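Local coordinates for 2,3-bisphosphoglycerate-independent phosphoglycerate mutase (Pyrococcus horikoshii, PDB 2ZKT), which probably interconverts 2-phosphoglycerate and 3-phosphoglycerate in glycolysis, as a metal-binding member of the cofactor-independent mutase family, at residues B[294-299]-B[398-403]; B[7-12]-B[65-70]. One frame throughout, in Å; residues are numbered along the deposited sequence.

Contact 1 (B[294-299]-B[398-403])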
loop_
_atom_site.group_PDB
_atom_site.type_symbol
_atom_site.label_atom_id
_atom_site.label_comp_id
_atom_site.label_asym_id
_atom_site.label_seq_id
_atom_site.Cartn_x
_atom_site.Cartn_y
_atom_site.Cartn_z
ATOM N N TYR B 294 4.250 -30.695 7.044
ATOM C CA TYR B 294 4.107 -30.261 8.429
ATOM C C TYR B 294 2.670 -29.817 8.678
ATOM O O TYR B 294 1.958 -29.458 7.735
ATOM C CB TYR B 294 5.076 -29.106 8.705
ATOM C CG TYR B 294 6.528 -29.536 8.829
ATOM C CD1 TYR B 294 7.049 -29.944 10.063
ATOM C CD2 TYR B 294 7.386 -29.521 7.719
ATOM C CE1 TYR B 294 8.388 -30.323 10.198
ATOM C CE2 TYR B 294 8.730 -29.904 7.841
ATOM C CZ TYR B 294 9.224 -30.303 9.088
ATOM O OH TYR B 294 10.542 -30.694 9.236
ATOM N N ASP B 295 2.238 -29.849 9.936
ATOM C CA ASP B 295 0.866 -29.435 10.261
ATOM C C ASP B 295 0.798 -27.935 10.544
ATOM O O ASP B 295 -0.184 -27.278 10.212
ATOM C CB ASP B 295 0.351 -30.189 11.490
ATOM C CG ASP B 295 0.558 -31.680 11.380
ATOM O OD1 ASP B 295 -0.034 -32.294 10.457
ATOM O OD2 ASP B 295 1.315 -32.236 12.218
ATOM N N PHE B 296 1.859 -27.406 11.150
ATOM C CA PHE B 296 1.926 -25.992 11.509
ATOM C C PHE B 296 3.208 -25.376 10.954
ATOM O O PHE B 296 4.311 -25.890 11.202
ATOM C CB PHE B 296 1.913 -25.849 13.041
ATOM C CG PHE B 296 1.602 -24.459 13.519
ATOM C CD1 PHE B 296 0.276 -24.028 13.632
ATOM C CD2 PHE B 296 2.630 -23.567 13.829
ATOM C CE1 PHE B 296 -0.021 -22.732 14.044
ATOM C CE2 PHE B 296 2.340 -22.262 14.246
ATOM C CZ PHE B 296 1.019 -21.845 14.353
ATOM N N VAL B 297 3.063 -24.277 10.207
ATOM C CA VAL B 297 4.216 -23.592 9.632
ATOM C C VAL B 297 4.260 -22.133 10.087
ATOM O O VAL B 297 3.242 -21.426 10.071
ATOM C CB VAL B 297 4.196 -23.652 8.062
ATOM C CG1 VAL B 297 5.260 -22.728 7.471
ATOM C CG2 VAL B 297 4.453 -25.090 7.593
ATOM N N PHE B 298 5.449 -21.696 10.495
ATOM C CA PHE B 298 5.677 -20.331 10.962
ATOM C C PHE B 298 6.615 -19.615 9.976
ATOM O O PHE B 298 7.672 -20.135 9.623
ATOM C CB PHE B 298 6.307 -20.380 12.367
ATOM C CG PHE B 298 6.798 -19.048 12.866
ATOM C CD1 PHE B 298 5.899 -18.018 13.166
ATOM C CD2 PHE B 298 8.165 -18.813 13.022
ATOM C CE1 PHE B 298 6.359 -16.767 13.614
ATOM C CE2 PHE B 298 8.638 -17.561 13.469
ATOM C CZ PHE B 298 7.733 -16.539 13.764
ATOM N N LEU B 299 6.224 -18.425 9.528
ATOM C CA LEU B 299 7.030 -17.642 8.587
ATOM C C LEU B 299 7.347 -16.276 9.200
ATOM O O LEU B 299 6.444 -15.550 9.640
ATOM C CB LEU B 299 6.266 -17.462 7.263
ATOM C CG LEU B 299 6.857 -16.510 6.208
ATOM C CD1 LEU B 299 8.289 -16.893 5.870
ATOM C CD2 LEU B 299 5.993 -16.557 4.960
ATOM N N PRO B 398 -3.648 -20.949 20.429
ATOM C CA PRO B 398 -4.818 -21.725 20.878
ATOM C C PRO B 398 -6.026 -21.505 19.965
ATOM O O PRO B 398 -6.740 -22.453 19.610
ATOM C CB PRO B 398 -5.062 -21.200 22.292
ATOM C CG PRO B 398 -3.663 -20.918 22.780
ATOM C CD PRO B 398 -3.037 -20.217 21.567
ATOM N N ILE B 399 -6.264 -20.244 19.588
ATOM C CA ILE B 399 -7.392 -19.952 18.705
ATOM C C ILE B 399 -7.147 -20.578 17.315
ATOM O O ILE B 399 -8.085 -21.046 16.660
ATOM C CB ILE B 399 -7.611 -18.414 18.579
ATOM C CG1 ILE B 399 -8.209 -17.878 19.887
ATOM C CG2 ILE B 399 -8.513 -18.086 17.395
ATOM C CD1 ILE B 399 -8.260 -16.345 19.944
ATOM N N MET B 400 -5.888 -20.579 16.865
ATOM C CA MET B 400 -5.576 -21.174 15.563
ATOM C C MET B 400 -5.770 -22.673 15.659
ATOM O O MET B 400 -6.366 -23.287 14.773
ATOM C CB MET B 400 -4.127 -20.905 15.146
ATOM C CG MET B 400 -3.886 -19.547 14.575
ATOM S SD MET B 400 -2.157 -19.317 14.182
ATOM C CE MET B 400 -2.099 -19.972 12.501
ATOM N N MET B 401 -5.263 -23.258 16.745
ATOM C CA MET B 401 -5.367 -24.699 16.948
ATOM C C MET B 401 -6.820 -25.138 17.026
ATOM O O MET B 401 -7.171 -26.216 16.543
ATOM C CB MET B 401 -4.600 -25.125 18.211
ATOM C CG MET B 401 -3.070 -25.130 18.038
ATOM S SD MET B 401 -2.495 -26.358 16.824
ATOM C CE MET B 401 -0.821 -25.763 16.456
ATOM N N ASP B 402 -7.669 -24.290 17.608
ATOM C CA ASP B 402 -9.089 -24.623 17.719
ATOM C C ASP B 402 -9.764 -24.573 16.342
ATOM O O ASP B 402 -10.590 -25.412 15.996
ATOM C CB ASP B 402 -9.768 -23.651 18.701
ATOM C CG ASP B 402 -11.224 -24.064 18.948
ATOM O OD1 ASP B 402 -11.447 -25.205 19.357
ATOM O OD2 ASP B 402 -12.117 -23.240 18.766
ATOM N N LEU B 403 -9.405 -23.531 15.547
ATOM C CA LEU B 403 -9.961 -23.451 14.199
ATOM C C LEU B 403 -9.478 -24.629 13.340
ATOM O O LEU B 403 -10.116 -25.054 12.382
ATOM C CB LEU B 403 -9.495 -22.147 13.546
ATOM C CG LEU B 403 -10.203 -20.896 14.101
ATOM C CD1 LEU B 403 -9.437 -19.616 13.764
ATOM C CD2 LEU B 403 -11.618 -20.702 13.537
#

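Contact 2 (B[7-12]-B[65-70])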
loop_
_atom_site.group_PDB
_atom_site.type_symbol
_atom_site.label_atom_id
_atom_site.label_comp_id
_atom_site.label_asym_id
_atom_site.label_seq_id
_atom_site.Cartn_x
_atom_site.Cartn_y
_atom_site.Cartn_z
ATOM N N GLY B 7 -1.825 -25.156 9.789
ATOM C CA GLY B 7 -1.741 -23.787 10.259
ATOM C C GLY B 7 -0.622 -23.004 9.598
ATOM O O GLY B 7 0.430 -23.558 9.273
ATOM N N LEU B 8 -0.852 -21.707 9.390
ATOM C CA LEU B 8 0.162 -20.841 8.800
ATOM C C LEU B 8 0.184 -19.499 9.545
ATOM O O LEU B 8 -0.668 -18.628 9.331
ATOM C CB LEU B 8 -0.106 -20.626 7.299
ATOM C CG LEU B 8 0.892 -19.739 6.543
ATOM C CD1 LEU B 8 2.335 -20.136 6.847
ATOM C CD2 LEU B 8 0.600 -19.862 5.070
ATOM N N LEU B 9 1.164 -19.350 10.429
ATOM C CA LEU B 9 1.299 -18.143 11.209
ATOM C C LEU B 9 2.401 -17.262 10.616
ATOM O O LEU B 9 3.585 -17.639 10.594
ATOM C CB LEU B 9 1.619 -18.498 12.667
ATOM C CG LEU B 9 1.875 -17.311 13.608
ATOM C CD1 LEU B 9 0.731 -16.316 13.495
ATOM C CD2 LEU B 9 2.036 -17.808 15.044
ATOM N N ILE B 10 2.000 -16.079 10.151
ATOM C CA ILE B 10 2.925 -15.136 9.532
ATOM C C ILE B 10 3.202 -13.906 10.401
ATOM O O ILE B 10 2.279 -13.181 10.799
ATOM C CB ILE B 10 2.365 -14.722 8.149
ATOM C CG1 ILE B 10 2.287 -15.977 7.258
ATOM C CG2 ILE B 10 3.226 -13.634 7.503
ATOM C CD1 ILE B 10 1.765 -15.707 5.872
ATOM N N ILE B 11 4.481 -13.686 10.713
ATOM C CA ILE B 11 4.880 -12.543 11.522
ATOM C C ILE B 11 5.679 -11.497 10.738
ATOM O O ILE B 11 6.744 -11.789 10.156
ATOM C CB ILE B 11 5.738 -12.974 12.742
ATOM C CG1 ILE B 11 4.887 -13.818 13.712
ATOM C CG2 ILE B 11 6.307 -11.743 13.445
ATOM C CD1 ILE B 11 3.665 -13.088 14.258
ATOM N N LEU B 12 5.147 -10.275 10.723
ATOM C CA LEU B 12 5.802 -9.159 10.060
ATOM C C LEU B 12 6.384 -8.329 11.207
ATOM O O LEU B 12 5.718 -7.458 11.762
ATOM C CB LEU B 12 4.782 -8.349 9.255
ATOM C CG LEU B 12 3.951 -9.197 8.279
ATOM C CD1 LEU B 12 3.180 -8.263 7.375
ATOM C CD2 LEU B 12 4.852 -10.108 7.450
ATOM N N LEU B 65 8.048 -15.870 22.308
ATOM C CA LEU B 65 7.589 -16.918 23.222
ATOM C C LEU B 65 6.075 -16.801 23.379
ATOM O O LEU B 65 5.329 -17.769 23.480
ATOM C CB LEU B 65 8.236 -16.721 24.606
ATOM C CG LEU B 65 9.661 -17.289 24.748
ATOM C CD1 LEU B 65 10.336 -16.803 26.026
ATOM C CD2 LEU B 65 9.722 -18.818 24.818
ATOM N N SER B 66 5.643 -15.523 23.434
ATOM C CA SER B 66 4.221 -15.224 23.561
ATOM C C SER B 66 3.440 -15.668 22.317
ATOM O O SER B 66 2.430 -16.358 22.407
ATOM C CB SER B 66 4.074 -13.708 23.775
ATOM O OG SER B 66 2.698 -13.375 23.961
ATOM N N ILE B 67 3.921 -15.274 21.139
ATOM C CA ILE B 67 3.292 -15.631 19.871
ATOM C C ILE B 67 3.183 -17.155 19.708
ATOM O O ILE B 67 2.205 -17.647 19.138
ATOM C CB ILE B 67 4.098 -15.053 18.680
ATOM C CG1 ILE B 67 4.052 -13.513 18.710
ATOM C CG2 ILE B 67 3.570 -15.598 17.363
ATOM C CD1 ILE B 67 2.663 -12.897 18.543
ATOM N N PHE B 68 4.179 -17.900 20.203
ATOM C CA PHE B 68 4.143 -19.365 20.081
ATOM C C PHE B 68 3.180 -20.029 21.070
ATOM O O PHE B 68 2.996 -21.253 21.031
ATOM C CB PHE B 68 5.553 -19.969 20.242
ATOM C CG PHE B 68 6.477 -19.663 19.091
ATOM C CD1 PHE B 68 6.067 -19.888 17.775
ATOM C CD2 PHE B 68 7.748 -19.131 19.321
ATOM C CE1 PHE B 68 6.919 -19.581 16.691
ATOM C CE2 PHE B 68 8.606 -18.820 18.267
ATOM C CZ PHE B 68 8.195 -19.042 16.942
ATOM N N GLY B 69 2.581 -19.223 21.956
ATOM C CA GLY B 69 1.610 -19.740 22.918
ATOM C C GLY B 69 2.035 -19.827 24.378
ATOM O O GLY B 69 1.328 -20.414 25.203
ATOM N N TYR B 70 3.179 -19.242 24.719
ATOM C CA TYR B 70 3.664 -19.306 26.097
ATOM C C TYR B 70 3.510 -17.977 26.826
ATOM O O TYR B 70 3.357 -16.920 26.204
ATOM C CB TYR B 70 5.150 -19.712 26.109
ATOM C CG TYR B 70 5.418 -21.066 25.474
ATOM C CD1 TYR B 70 5.174 -22.260 26.181
ATOM C CD2 TYR B 70 5.856 -21.157 24.154
ATOM C CE1 TYR B 70 5.360 -23.503 25.582
ATOM C CE2 TYR B 70 6.042 -22.398 23.540
ATOM C CZ TYR B 70 5.794 -23.567 24.255
ATOM O OH TYR B 70 5.992 -24.789 23.643
#

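Contact 1 (B[294-299]-B[398-403])
Phe296, at the start of strand 296-301, and Met401, on helix 396-403, bring the two backbones to their nearest approach, with 9.2 Å between their CA atoms. This is helix-on-sheet packing in the alkaline phosphatase superfamily fold: the helix lies against one face of the mixed central sheet and meets this strand through side chains alone. Phe296 supplies everything on the strand side. Its CB is directed toward the helix, and its ring receives two methionines from consecutive positions. Met400 crosses the phenylalanine at about a right angle; its SD sits at the ring edge, 5.2 Å from the centroid of the Phe296 ring, a Met-aromatic contact. With the chain bent at chi3 (88°), the methyl also lies against the ring, Met400 CE being 3.8 Å from Phe296 CE1. Phe238 and Trp242 of helix 238-242 pack on Met401, and Phe238 also meets the Phe296 ring, so further aromatic side chains join the cluster. Leu9 of strand 6-12 touches both Phe296 and Met400. Met401 is bent earlier, at chi2 (-65°), and approaches the ring obliquely, its CE methyl 3.5 Å from Phe296 CD1.

Contact 2 (B[7-12]-B[65-70])
Ile11 of strand 6-12 and Ile67 in the last turn of helix 60-67 face each other with their CA atoms 9.0 Å apart, a spacing bridged by aliphatic side chains. Ile67 points toward the strand and does its touching with one branch, the CG2 methyl. Because that methyl is anti to the backbone N, with CG1 anti to the carbonyl carbon (chi1 -65°), it is CG2 that meets the two strand residues. Leu9 crosses Ile67 obliquely and brings its CD2 methyl to 3.6 Å from Ile67 CG2; the same CD2 lies 4.1 Å from Ile67 O. Two residues along the strand, on the same face, Ile11 meets Ile67 tip to tip, its CD1 4.0 Å from Ile67 CG2. The strand is an inner one of the mixed central sheet of the alkaline phosphatase superfamily fold, flanked by strands 296-301 and 339-344, and the helix packs on one sheet face. That helix begins at Ser60, a ligand of a bound zinc ion together with Asp13, just beyond the strand, Asp346, which Ile11 touches, and His347. The helix ends in a Schellman motif: Gly69 has a positive phi (108°) and bonds from its N to Ser66 O at 2.9 Å, while Tyr70 N reaches back to Leu65 O, also at 2.9 Å. Beyond the turn, Tyr70 OH is hydrogen-bonded to Met236 O.

Overall arrangement
Both contacts are buried and apolar, and each sets a helix against the same central sheet, on neighbouring parallel strands. Backbone bonds join these strands: Asp295 O lies 2.7 Å from Gly7 N, and Val297 N 2.9 Å from Gly7 O. Their centres lie about 17 Å (contact 1) and about 10 Å (contact 2) from the centre of the chain. Contact 1 mixes an aromatic ring with sulfur-containing side chains; contact 2 is purely aliphatic and close to a zinc site, the Ile11 side chain about 7 Å from the ion. Phe298, on the strand of contact 1, packs on Ile11 and meets Phe68 edge-to-face. Leu9 is common to both neighbourhoods, putting both helices on one sheet face.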